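Local coordinates for protein nucleoporin NUP170 (Chaetomium thermophilum, PDB 5HAX) that is a scaffold component of the nuclear pore complex, joining a beta-propeller region to an alpha-helical region, and probably helps build the inner part of the pore, at residues Y520-V523 with E524-A528. Numbering follows the deposited sequence.
Sequences YGRV and ETIAA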
ATOM      1  N   TYR A 520     -13.615   7.025  16.333  1.00 50.14           N
ATOM      2  CA  TYR A 520     -13.962   5.931  15.436  1.00 53.12           C
ATOM      3  C   TYR A 520     -15.436   5.552  15.475  1.00 47.69           C
ATOM      4  O   TYR A 520     -15.890   4.815  14.592  1.00 43.16           O
ATOM      5  CB  TYR A 520     -13.125   4.691  15.778  1.00 48.95           C
ATOM      6  CG  TYR A 520     -11.657   4.815  15.438  1.00 51.59           C
ATOM      7  CD1 TYR A 520     -11.162   4.327  14.236  1.00 53.63           C
ATOM      8  CD2 TYR A 520     -10.765   5.415  16.318  1.00 48.88           C
ATOM      9  CE1 TYR A 520      -9.821   4.435  13.916  1.00 49.82           C
ATOM     10  CE2 TYR A 520      -9.421   5.527  16.006  1.00 53.85           C
ATOM     11  CZ  TYR A 520      -8.957   5.035  14.803  1.00 43.55           C
ATOM     12  OH  TYR A 520      -7.623   5.140  14.485  1.00 50.74           O
ATOM     13  N   GLY A 521     -16.188   6.029  16.459  1.00 51.73           N
ATOM     14  CA  GLY A 521     -17.541   5.561  16.674  1.00 49.13           C
ATOM     15  C   GLY A 521     -17.578   4.305  17.529  1.00 55.10           C
ATOM     16  O   GLY A 521     -16.582   3.603  17.707  1.00 43.16           O
ATOM     17  N   ARG A 522     -18.766   4.020  18.065  1.00 52.85           N
ATOM     18  CA  ARG A 522     -18.891   2.933  19.034  1.00 53.66           C
ATOM     19  C   ARG A 522     -18.701   1.570  18.377  1.00 43.96           C
ATOM     20  O   ARG A 522     -18.033   0.696  18.940  1.00 46.72           O
ATOM     21  CB  ARG A 522     -20.247   3.009  19.737  1.00 60.18           C
ATOM     22  CG  ARG A 522     -20.359   2.097  20.958  1.00 61.43           C
ATOM     23  CD  ARG A 522     -21.650   2.334  21.736  1.00 71.00           C
ATOM     24  NE  ARG A 522     -21.769   3.710  22.214  1.00 85.72           N
ATOM     25  CZ  ARG A 522     -21.302   4.152  23.379  1.00 86.47           C
ATOM     26  NH1 ARG A 522     -21.464   5.425  23.716  1.00 78.17           N
ATOM     27  NH2 ARG A 522     -20.673   3.329  24.210  1.00 75.23           N
ATOM     28  N   VAL A 523     -19.273   1.365  17.187  1.00 47.42           N
ATOM     29  CA  VAL A 523     -19.208   0.050  16.550  1.00 44.88           C
ATOM     30  C   VAL A 523     -17.764  -0.314  16.224  1.00 50.50           C
ATOM     31  O   VAL A 523     -17.300  -1.419  16.531  1.00 42.04           O
ATOM     32  CB  VAL A 523     -20.096   0.017  15.292  1.00 52.88           C
ATOM     33  CG1 VAL A 523     -19.889  -1.285  14.516  1.00 51.81           C
ATOM     34  CG2 VAL A 523     -21.565   0.177  15.671  1.00 50.06           C
ATOM     35  N   GLU A 524     -17.033   0.606  15.590  1.00 44.99           N
ATOM     36  CA  GLU A 524     -15.641   0.332  15.246  1.00 45.28           C
ATOM     37  C   GLU A 524     -14.804   0.079  16.495  1.00 43.02           C
ATOM     38  O   GLU A 524     -13.914  -0.782  16.491  1.00 43.22           O
ATOM     39  CB  GLU A 524     -15.060   1.493  14.437  1.00 44.24           C
ATOM     40  CG  GLU A 524     -15.624   1.617  13.023  1.00 43.25           C
ATOM     41  CD  GLU A 524     -15.066   0.580  12.062  1.00 48.13           C
ATOM     42  OE1 GLU A 524     -14.100  -0.125  12.425  1.00 43.07           O
ATOM     43  OE2 GLU A 524     -15.594   0.475  10.934  1.00 46.67           O
ATOM     44  N   THR A 525     -15.078   0.810  17.578  1.00 42.10           N
ATOM     45  CA  THR A 525     -14.314   0.629  18.808  1.00 42.82           C
ATOM     46  C   THR A 525     -14.587  -0.737  19.426  1.00 43.89           C
ATOM     47  O   THR A 525     -13.658  -1.438  19.843  1.00 47.84           O
ATOM     48  CB  THR A 525     -14.645   1.738  19.806  1.00 45.66           C
ATOM     49  OG1 THR A 525     -14.428   3.018  19.200  1.00 47.84           O
ATOM     50  CG2 THR A 525     -13.774   1.616  21.052  1.00 46.95           C
ATOM     51  N   ILE A 526     -15.861  -1.125  19.510  1.00 46.68           N
ATOM     52  CA  ILE A 526     -16.204  -2.420  20.088  1.00 46.47           C
ATOM     53  C   ILE A 526     -15.710  -3.548  19.193  1.00 45.35           C
ATOM     54  O   ILE A 526     -15.345  -4.625  19.683  1.00 45.84           O
ATOM     55  CB  ILE A 526     -17.726  -2.504  20.327  1.00 46.31           C
ATOM     56  CG1 ILE A 526     -18.169  -1.440  21.341  1.00 48.78           C
ATOM     57  CG2 ILE A 526     -18.134  -3.898  20.803  1.00 49.71           C
ATOM     58  CD1 ILE A 526     -17.579  -1.605  22.736  1.00 50.56           C
ATOM     59  N   ALA A 527     -15.686  -3.328  17.877  1.00 43.30           N
ATOM     60  CA  ALA A 527     -15.134  -4.329  16.970  1.00 40.84           C
ATOM     61  C   ALA A 527     -13.637  -4.506  17.196  1.00 44.48           C
ATOM     62  O   ALA A 527     -13.117  -5.623  17.101  1.00 42.73           O
ATOM     63  CB  ALA A 527     -15.417  -3.937  15.521  1.00 47.44           C
ATOM     64  N   ALA A 528     -12.930  -3.414  17.497  1.00 43.43           N
ATOM     65  CA  ALA A 528     -11.513  -3.519  17.825  1.00 45.40           C
ATOM     66  C   ALA A 528     -11.308  -4.296  19.119  1.00 42.01           C
ATOM     67  O   ALA A 528     -10.397  -5.127  19.213  1.00 41.49           O
ATOM     68  CB  ALA A 528     -10.894  -2.125  17.932  1.00 42.54           C
TER
HETATM   69  O   HOH W   1     -18.095   3.002  14.598  1.00 51.61           O
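Gly521 O takes two hydrogen bonds, both from Thr525. The hydroxyl OG1 of Thr525 reaches Gly521 O at 2.7 Å, and the backbone N of Thr525 reaches the same oxygen at 3.2 Å. The two donors lie on opposite faces of the carbonyl plane. The hydroxyl can turn back this way because OG1 sits beside its own backbone N, with chi1 at -55°. Gly521 is the N-cap of helix 522-533 and is the first residue after helix 506-520, with a positive phi of 85° that would jam a side chain against the preceding carbonyl. The chain thus passes from one helix of the alpha-helical region to the next through a single residue. A water donates to Tyr520 O and accepts from Glu524 N, which lies 2.8 Å from the water oxygen. A valine in place of Thr525 would probably lose the hydroxyl bond to Gly521 O, leaving the backbone N bond as the link between these two residues. Glu524 packs CB against Tyr520 O at 3.4 Å; its OE2 makes salt bridges with Arg597 and Lys415. Ile526 N bonds to Arg522 O at 2.9 Å, and their side chains run side by side. Phe494 and Phe516 pack against Thr525.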